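Local coordinates for uncharacterized protein (Gallus gallus, PDB 3WXB) that reduces carbonyl compounds with NADPH as the bound cofactor, as a carbonyl reductase of the short-chain dehydrogenase/reductase family, at residues Ala97-Gly102 against Ala150-Met154; Leu112-Asn116 against Pro144-Ser148; Leu155-Ala159 against Lys171-Ile175. One frame throughout, in Å; residues are numbered along the deposited sequence.

In the fold
From the N terminus, the chain passes strand 28-31, whose L30 packs against residues of contacts 1 and 2, before it reaches helix 91-105. Contact 1 pairs that helix with helix 130-160 and so closes a loop of 47 residues. Nested within this loop is contact 2, where strand 112-115 meets an earlier part of helix 130-160; contacts 1 and 2 touch where F151 packs on L113. Contact 3 follows in series: the C-terminal end of helix 130-160 meets strand 173-177, closing a short loop with 11 residues between its segments. Strands 112-115 and 173-177 are neighbours in the parallel sheet, and probable backbone hydrogen bonds between L113, N115 and I175 join contacts 2 and 3. One long helix thus serves all three.

Contact 1: Ala97-Gly102 against Ala150-Met154; sequences AAASVG and AFLPM
A98 and A150 bring helices 91-105 and 130-160 together, their CA atoms 6.1 Å apart. The axes of the short segments 97-102 and 150-154 approach to 9.7 Å and run nearly parallel, at 18°, so the pairing persists one turn on, where G102 lies beside M154. Helix 130-160 is kinked at P153, whose ring nitrogen carries no N-H; the N of M154 also lacks the usual helical bond.

The methyl groups of A98 and A150 meet at 3.9 Å from CB to CB. A98 CB also lies over one face of the F151 ring, 4.2 Å from its centroid and 17° off the ring normal, a CH-pi contact displaced toward the rim. The ring reaches this place because F151 CG stands anti to the carbonyl carbon, and its CZ comes to 3.6 Å from A98 CA. V101 approaches at the edge instead: its CB lies near the ring plane, 3.7 Å from F151 CE1, and the two side chains cross at about a right angle. Face and edge are therefore both held by residues of one helix. M154 SD lies 3.7 Å from G102 CA, and the bend at chi3 (-97°) turns M154 CE back to 3.7 Å from A98 O. V101 and F151 continue inward onto L30 of strand 28-31, and A97 and V101 touch V84.

Two near-parallel helices packed side by side on one face of a parallel sheet are characteristic of the Rossmann fold of short-chain dehydrogenases/reductases.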
loop_
_atom_site.group_PDB
_atom_site.type_symbol
_atom_site.label_atom_id
_atom_site.label_comp_id
_atom_site.label_asym_id
_atom_site.label_seq_id
_atom_site.Cartn_x
_atom_site.Cartn_y
_atom_site.Cartn_z
ATOM N N ALA A 97 3.536 19.842 -15.830
ATOM C CA ALA A 97 3.919 18.814 -16.794
ATOM C C ALA A 97 2.724 18.388 -17.658
ATOM O O ALA A 97 2.842 18.319 -18.887
ATOM C CB ALA A 97 4.570 17.579 -16.087
ATOM N N ALA A 98 1.558 18.195 -17.035
ATOM C CA ALA A 98 0.371 17.771 -17.780
ATOM C C ALA A 98 -0.020 18.870 -18.787
ATOM O O ALA A 98 -0.322 18.585 -19.959
ATOM C CB ALA A 98 -0.825 17.459 -16.835
ATOM N N ALA A 99 -0.051 20.109 -18.296
ATOM C CA ALA A 99 -0.403 21.290 -19.112
ATOM C C ALA A 99 0.524 21.429 -20.303
ATOM O O ALA A 99 0.082 21.759 -21.409
ATOM C CB ALA A 99 -0.364 22.583 -18.232
ATOM N N SER A 100 1.800 21.175 -20.085
ATOM C CA SER A 100 2.835 21.223 -21.128
ATOM C C SER A 100 2.671 20.111 -22.171
ATOM O O SER A 100 2.690 20.352 -23.405
ATOM C CB SER A 100 4.237 21.215 -20.471
ATOM O OG SER A 100 5.301 21.156 -21.421
ATOM N N VAL A 101 2.492 18.883 -21.684
ATOM C CA VAL A 101 2.279 17.733 -22.572
ATOM C C VAL A 101 1.009 17.912 -23.409
ATOM O O VAL A 101 1.018 17.649 -24.589
ATOM C CB VAL A 101 2.235 16.395 -21.736
ATOM C CG1 VAL A 101 1.850 15.244 -22.622
ATOM C CG2 VAL A 101 3.654 16.108 -21.065
ATOM N N GLY A 102 -0.069 18.343 -22.759
ATOM C CA GLY A 102 -1.346 18.693 -23.372
ATOM C C GLY A 102 -1.217 19.682 -24.510
ATOM O O GLY A 102 -1.857 19.539 -25.566
ATOM N N ALA A 150 -4.002 13.700 -13.457
ATOM C CA ALA A 150 -3.668 14.854 -14.285
ATOM C C ALA A 150 -3.635 14.487 -15.789
ATOM O O ALA A 150 -3.952 15.318 -16.655
ATOM C CB ALA A 150 -2.335 15.470 -13.824
ATOM N N PHE A 151 -3.273 13.237 -16.111
ATOM C CA PHE A 151 -3.263 12.826 -17.492
ATOM C C PHE A 151 -4.615 12.203 -17.942
ATOM O O PHE A 151 -4.805 11.891 -19.129
ATOM C CB PHE A 151 -2.020 11.952 -17.790
ATOM C CG PHE A 151 -0.777 12.751 -17.887
ATOM C CD1 PHE A 151 -0.472 13.457 -19.065
ATOM C CD2 PHE A 151 0.053 12.920 -16.783
ATOM C CE1 PHE A 151 0.691 14.243 -19.153
ATOM C CE2 PHE A 151 1.183 13.702 -16.844
ATOM C CZ PHE A 151 1.507 14.383 -18.017
ATOM N N LEU A 152 -5.549 12.044 -17.007
ATOM C CA LEU A 152 -6.836 11.393 -17.328
ATOM C C LEU A 152 -7.554 11.978 -18.586
ATOM O O LEU A 152 -8.085 11.209 -19.395
ATOM C CB LEU A 152 -7.801 11.441 -16.152
ATOM C CG LEU A 152 -8.698 10.196 -15.861
ATOM C CD1 LEU A 152 -10.057 10.547 -15.350
ATOM C CD2 LEU A 152 -8.827 9.169 -16.960
ATOM N N PRO A 153 -7.596 13.325 -18.724
ATOM C CA PRO A 153 -8.292 13.911 -19.874
ATOM C C PRO A 153 -7.688 13.407 -21.165
ATOM O O PRO A 153 -8.430 13.077 -22.084
ATOM C CB PRO A 153 -8.010 15.427 -19.713
ATOM C CG PRO A 153 -8.042 15.608 -18.188
ATOM C CD PRO A 153 -7.209 14.369 -17.747
ATOM N N MET A 154 -6.364 13.339 -21.221
ATOM C CA MET A 154 -5.661 12.905 -22.416
ATOM C C MET A 154 -5.696 11.402 -22.697
ATOM O O MET A 154 -5.766 10.992 -23.863
ATOM C CB MET A 154 -4.223 13.369 -22.383
ATOM C CG MET A 154 -4.100 14.913 -22.532
ATOM S SD MET A 154 -2.475 15.428 -21.987
ATOM C CE MET A 154 -2.906 15.903 -20.328
#

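Contact 2: Leu112-Asn116 against Pro144-Ser148; sequences LLINN and PLLLS. With NDP (NADPH dihydro-nicotinamide-adenine-dinucleotide phosphate), chain C.
N115 meets P144, L147 and S148 mainly through van der Waals contact. Its amide lies against the proline, with N115 CG 3.8 Å from P144 CB, while N115 OD1 comes to 3.6 Å from L147 CD1. The N115 and L147 side chains run antiparallel past one another. Further back on the strand, L113 CD2 packs 3.9 Å from S148 OG: chi1 of 165° sets the leucine CG anti to the backbone N, and chi2 of 62° then puts CD2 beside the serine.

The N115 amide finds its polar partner outside the contact: ND2 remains 3.6 Å from S148 OG, too far for a bond, and is hydrogen-bonded to N176 OD1. S148 OG has P144 O (2.8 Å) and Q212 OE1 as alternative acceptors for its one proton.

The cofactor contact comes just beyond the strand, where N116 O accepts a hydrogen bond of 2.9 Å from O3D of NADPH. N115 and N116 open the Asn-Asn-Ala-Gly motif that ends the fourth strand of classical short-chain dehydrogenases/reductases.

Strand 112-115 and segment 144-148 run close to antiparallel, at 161°, with their axes 9.5 Å apart. The strand lies between strands 28-31 and 173-177 in the sheet, and P144 continues the packing onto L205 and L208 of helix 196-216.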
loop_
_atom_site.group_PDB
_atom_site.type_symbol
_atom_site.label_atom_id
_atom_site.label_comp_id
_atom_site.label_asym_id
_atom_site.label_seq_id
_atom_site.Cartn_x
_atom_site.Cartn_y
_atom_site.Cartn_z
ATOM N N LEU A 112 -0.419 6.005 -23.659
ATOM C CA LEU A 112 0.291 5.128 -22.727
ATOM C C LEU A 112 0.980 5.982 -21.658
ATOM O O LEU A 112 1.763 6.923 -22.002
ATOM C CB LEU A 112 1.393 4.401 -23.466
ATOM C CG LEU A 112 1.565 2.909 -23.301
ATOM C CD1 LEU A 112 2.955 2.399 -23.581
ATOM C CD2 LEU A 112 0.845 2.247 -22.062
ATOM N N LEU A 113 0.703 5.705 -20.381
ATOM C CA LEU A 113 1.337 6.478 -19.294
ATOM C C LEU A 113 2.052 5.449 -18.496
ATOM O O LEU A 113 1.392 4.506 -18.033
ATOM C CB LEU A 113 0.295 7.146 -18.388
ATOM C CG LEU A 113 0.836 7.679 -17.021
ATOM C CD1 LEU A 113 1.890 8.777 -17.317
ATOM C CD2 LEU A 113 -0.370 8.314 -16.291
ATOM N N ILE A 114 3.370 5.574 -18.366
ATOM C CA ILE A 114 4.146 4.628 -17.589
ATOM C C ILE A 114 4.682 5.316 -16.317
ATOM O O ILE A 114 5.649 6.128 -16.396
ATOM C CB ILE A 114 5.320 4.053 -18.391
ATOM C CG1 ILE A 114 4.768 3.378 -19.701
ATOM C CG2 ILE A 114 6.096 3.027 -17.558
ATOM C CD1 ILE A 114 5.877 2.812 -20.651
ATOM N N ASN A 115 4.091 4.950 -15.168
ATOM C CA ASN A 115 4.576 5.405 -13.844
ATOM C C ASN A 115 5.727 4.575 -13.354
ATOM O O ASN A 115 5.536 3.499 -12.789
ATOM C CB ASN A 115 3.439 5.368 -12.840
ATOM C CG ASN A 115 2.445 6.493 -13.051
ATOM O OD1 ASN A 115 2.810 7.679 -13.015
ATOM N ND2 ASN A 115 1.159 6.135 -13.239
ATOM N N ASN A 116 6.931 5.050 -13.582
ATOM C CA ASN A 116 8.121 4.279 -13.330
ATOM C C ASN A 116 8.973 4.927 -12.225
ATOM O O ASN A 116 9.695 4.241 -11.498
ATOM C CB ASN A 116 8.917 4.185 -14.634
ATOM C CG ASN A 116 10.380 3.785 -14.421
ATOM O OD1 ASN A 116 10.719 2.604 -14.269
ATOM N ND2 ASN A 116 11.282 4.810 -14.400
ATOM N N PRO A 144 1.918 8.286 -8.512
ATOM C CA PRO A 144 1.224 7.614 -9.670
ATOM C C PRO A 144 -0.222 7.924 -9.691
ATOM O O PRO A 144 -0.750 8.120 -10.780
ATOM C CB PRO A 144 1.480 6.109 -9.405
ATOM C CG PRO A 144 2.903 6.177 -8.870
ATOM C CD PRO A 144 2.812 7.331 -7.848
ATOM N N LEU A 145 -0.874 8.029 -8.520
ATOM C CA LEU A 145 -2.260 8.443 -8.497
ATOM C C LEU A 145 -2.492 9.844 -9.132
ATOM O O LEU A 145 -3.395 10.052 -9.972
ATOM C CB LEU A 145 -2.813 8.398 -7.065
ATOM C CG LEU A 145 -4.102 9.137 -6.893
ATOM C CD1 LEU A 145 -5.296 8.287 -7.418
ATOM C CD2 LEU A 145 -4.314 9.537 -5.428
ATOM N N LEU A 146 -1.715 10.820 -8.661
ATOM C CA LEU A 146 -1.866 12.224 -9.056
ATOM C C LEU A 146 -1.550 12.434 -10.525
ATOM O O LEU A 146 -2.249 13.193 -11.220
ATOM C CB LEU A 146 -0.890 13.087 -8.232
ATOM C CG LEU A 146 -1.351 13.691 -6.902
ATOM C CD1 LEU A 146 -2.485 13.062 -6.222
ATOM C CD2 LEU A 146 -0.178 13.956 -5.952
ATOM N N LEU A 147 -0.529 11.746 -10.982
ATOM C CA LEU A 147 -0.143 11.783 -12.402
ATOM C C LEU A 147 -1.274 11.193 -13.288
ATOM O O LEU A 147 -1.639 11.772 -14.318
ATOM C CB LEU A 147 1.164 11.063 -12.605
ATOM C CG LEU A 147 2.383 11.890 -12.160
ATOM C CD1 LEU A 147 3.589 10.990 -11.856
ATOM C CD2 LEU A 147 2.793 12.938 -13.280
ATOM N N SER A 148 -1.818 10.055 -12.863
ATOM C CA SER A 148 -2.969 9.456 -13.528
ATOM C C SER A 148 -4.153 10.436 -13.581
ATOM O O SER A 148 -4.773 10.617 -14.660
ATOM C CB SER A 148 -3.333 8.103 -12.867
ATOM O OG SER A 148 -2.231 7.231 -13.044
HETATM P PA NDP C . 16.602 3.958 -10.263
HETATM O O1A NDP C . 16.878 4.279 -8.830
HETATM O O2A NDP C . 17.684 3.491 -11.032
HETATM O O5B NDP C . 16.010 5.123 -10.987
HETATM C C5B NDP C . 15.018 5.933 -10.295
HETATM C C4B NDP C . 14.431 6.867 -11.294
HETATM O O4B NDP C . 13.180 7.551 -10.732
HETATM C C3B NDP C . 15.376 8.038 -11.658
HETATM O O3B NDP C . 14.943 8.484 -13.010
HETATM C C2B NDP C . 14.959 9.108 -10.634
HETATM O O2B NDP C . 15.321 10.455 -11.009
HETATM C C1B NDP C . 13.412 8.963 -10.661
HETATM N N9A NDP C . 12.802 9.569 -9.360
HETATM C C8A NDP C . 12.946 9.198 -8.063
HETATM N N7A NDP C . 12.244 10.056 -7.298
HETATM C C5A NDP C . 11.786 11.025 -8.075
HETATM C C6A NDP C . 11.044 12.115 -7.816
HETATM N N6A NDP C . 10.704 12.385 -6.543
HETATM N N1A NDP C . 10.640 12.911 -8.820
HETATM C C2A NDP C . 10.944 12.597 -10.121
HETATM N N3A NDP C . 11.731 11.480 -10.369
HETATM C C4A NDP C . 12.092 10.704 -9.353
HETATM O O3 NDP C . 15.371 2.877 -10.151
HETATM P PN NDP C . 15.052 1.747 -11.262
HETATM O O1N NDP C . 15.700 0.514 -10.830
HETATM O O2N NDP C . 15.231 2.275 -12.627
HETATM O O5D NDP C . 13.468 1.600 -10.899
HETATM C C5D NDP C . 12.390 2.152 -11.680
HETATM C C4D NDP C . 11.077 1.535 -11.173
HETATM O O4D NDP C . 11.182 0.120 -11.215
HETATM C C3D NDP C . 10.908 1.896 -9.669
HETATM O O3D NDP C . 9.524 2.188 -9.511
HETATM C C2D NDP C . 11.281 0.677 -8.928
HETATM O O2D NDP C . 10.608 0.587 -7.674
HETATM C C1D NDP C . 10.847 -0.411 -9.881
HETATM N N1N NDP C . 11.560 -1.686 -9.608
HETATM C C2N NDP C . 12.949 -1.827 -9.751
HETATM C C3N NDP C . 13.565 -3.054 -9.483
HETATM C C7N NDP C . 14.944 -3.264 -9.667
HETATM O O7N NDP C . 15.430 -4.360 -9.382
HETATM N N7N NDP C . 15.660 -2.268 -10.277
HETATM C C4N NDP C . 12.797 -4.141 -9.016
HETATM C C5N NDP C . 11.410 -4.036 -8.847
HETATM C C6N NDP C . 10.775 -2.811 -9.110
HETATM P P2B NDP C . 16.746 11.107 -10.485
HETATM O O1X NDP C . 16.316 12.510 -10.577
HETATM O O2X NDP C . 17.702 10.556 -11.457
HETATM O O3X NDP C . 16.890 10.614 -9.089
#

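Contact 3: Leu155-Ala159 against Lys171-Ile175; sequences LKKAA and KAAII
L155 and A172 meet where the end of helix 130-160 passes over the approach to strand 173-177: A172 CB lies 3.3 Å from L155 O. L155 O is already the acceptor of the helical bond from A159 N (3.0 Å), so the methyl only packs against it.

K171 can be followed outward. Its CB and CG start a fully extended chain, CG anti to the backbone N (chi1 170°) and each later torsion near 180°. CB and CD make no close approach to segment 155-159, and CG passes A159 CA only loosely; CE is the first atom to touch, 3.6 Å from A159 O, and also lies near A159 CA and CB. At the tip, NZ is 4.2 Å from A159 O and reaches it through a water, which accepts from K171 NZ and donates to A159 O. NZ is also hydrogen-bonded to G166 O, with a weak bond to N162 O, both in the connection between helix and strand.

The rest is van der Waals contact, partly methyl to methyl and partly methyl to carbonyl oxygen. A159 CB lies 4.1 Å from A172 CB, and A158 CB sits against K171 O at 3.5 Å. L155 crosses I174 at about a right angle, its CD1 3.7 Å from I174 CG1, while its CD2 branch lies near A173 O.

Small methyl groups thus permit close approach of helix and chain, A159 CA to A172 CA being 5.3 Å, whereas the buried lysine places its ammonium among carbonyl oxygens and a water. Such surroundings would probably favour its charged form and tie the helix end to the connection that follows.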
loop_
_atom_site.group_PDB
_atom_site.type_symbol
_atom_site.label_atom_id
_atom_site.label_comp_id
_atom_site.label_asym_id
_atom_site.label_seq_id
_atom_site.Cartn_x
_atom_site.Cartn_y
_atom_site.Cartn_z
ATOM N N LEU A 155 -5.640 10.604 -21.634
ATOM C CA LEU A 155 -5.922 9.159 -21.720
ATOM C C LEU A 155 -7.343 8.866 -22.268
ATOM O O LEU A 155 -7.532 7.973 -23.105
ATOM C CB LEU A 155 -5.770 8.549 -20.330
ATOM C CG LEU A 155 -4.288 8.465 -19.925
ATOM C CD1 LEU A 155 -4.058 8.293 -18.386
ATOM C CD2 LEU A 155 -3.583 7.350 -20.722
ATOM N N LYS A 156 -8.319 9.601 -21.760
ATOM C CA LYS A 156 -9.696 9.464 -22.175
ATOM C C LYS A 156 -9.872 9.880 -23.615
ATOM O O LYS A 156 -10.712 9.319 -24.307
ATOM C CB LYS A 156 -10.586 10.369 -21.361
ATOM C CG LYS A 156 -10.939 9.859 -19.975
ATOM C CD LYS A 156 -11.924 10.898 -19.373
ATOM C CE LYS A 156 -12.248 10.564 -17.945
ATOM N NZ LYS A 156 -13.170 11.626 -17.436
ATOM N N LYS A 157 -9.156 10.928 -24.022
ATOM C CA LYS A 157 -9.158 11.355 -25.425
ATOM C C LYS A 157 -8.599 10.255 -26.338
ATOM O O LYS A 157 -9.188 9.975 -27.430
ATOM C CB LYS A 157 -8.391 12.692 -25.652
ATOM C CG LYS A 157 -8.564 13.236 -27.144
ATOM C CD LYS A 157 -9.711 14.299 -27.222
ATOM C CE LYS A 157 -9.174 15.799 -27.036
ATOM N NZ LYS A 157 -8.266 16.098 -25.810
ATOM N N ALA A 158 -7.514 9.602 -25.907
ATOM C CA ALA A 158 -6.998 8.461 -26.666
ATOM C C ALA A 158 -8.015 7.303 -26.789
ATOM O O ALA A 158 -8.076 6.655 -27.838
ATOM C CB ALA A 158 -5.644 7.953 -26.134
ATOM N N ALA A 159 -8.759 7.042 -25.718
ATOM C CA ALA A 159 -9.776 5.990 -25.682
ATOM C C ALA A 159 -10.896 6.351 -26.661
ATOM O O ALA A 159 -11.352 5.507 -27.402
ATOM C CB ALA A 159 -10.367 5.856 -24.267
ATOM N N LYS A 171 -4.291 1.327 -27.117
ATOM C CA LYS A 171 -5.430 2.258 -27.082
ATOM C C LYS A 171 -5.284 3.369 -25.986
ATOM O O LYS A 171 -5.004 4.541 -26.281
ATOM C CB LYS A 171 -6.724 1.447 -26.972
ATOM C CG LYS A 171 -8.044 2.268 -26.686
ATOM C CD LYS A 171 -9.279 1.354 -26.613
ATOM C CE LYS A 171 -10.499 2.209 -26.364
ATOM N NZ LYS A 171 -11.779 1.439 -26.464
ATOM N N ALA A 172 -5.480 3.020 -24.712
ATOM C CA ALA A 172 -5.288 3.992 -23.637
ATOM C C ALA A 172 -4.983 3.150 -22.425
ATOM O O ALA A 172 -5.822 2.318 -22.045
ATOM C CB ALA A 172 -6.557 4.792 -23.387
ATOM N N ALA A 173 -3.806 3.332 -21.834
ATOM C CA ALA A 173 -3.350 2.440 -20.718
ATOM C C ALA A 173 -2.521 3.226 -19.669
ATOM O O ALA A 173 -1.778 4.122 -20.048
ATOM C CB ALA A 173 -2.474 1.295 -21.246
ATOM N N ILE A 174 -2.623 2.840 -18.416
ATOM C CA ILE A 174 -1.749 3.260 -17.349
ATOM C C ILE A 174 -0.962 2.039 -16.903
ATOM O O ILE A 174 -1.511 1.038 -16.580
ATOM C CB ILE A 174 -2.540 3.846 -16.165
ATOM C CG1 ILE A 174 -3.267 5.117 -16.563
ATOM C CG2 ILE A 174 -1.643 4.077 -14.982
ATOM C CD1 ILE A 174 -4.392 5.449 -15.722
ATOM N N ILE A 175 0.333 2.157 -16.928
ATOM C CA ILE A 175 1.212 1.126 -16.528
ATOM C C ILE A 175 1.915 1.562 -15.228
ATOM O O ILE A 175 2.624 2.506 -15.219
ATOM C CB ILE A 175 2.283 0.835 -17.596
ATOM C CG1 ILE A 175 1.665 0.708 -18.973
ATOM C CG2 ILE A 175 3.124 -0.345 -17.231
ATOM C CD1 ILE A 175 0.418 -0.114 -18.970
HETATM O O HOH W 1 -13.414 3.739 -25.834
#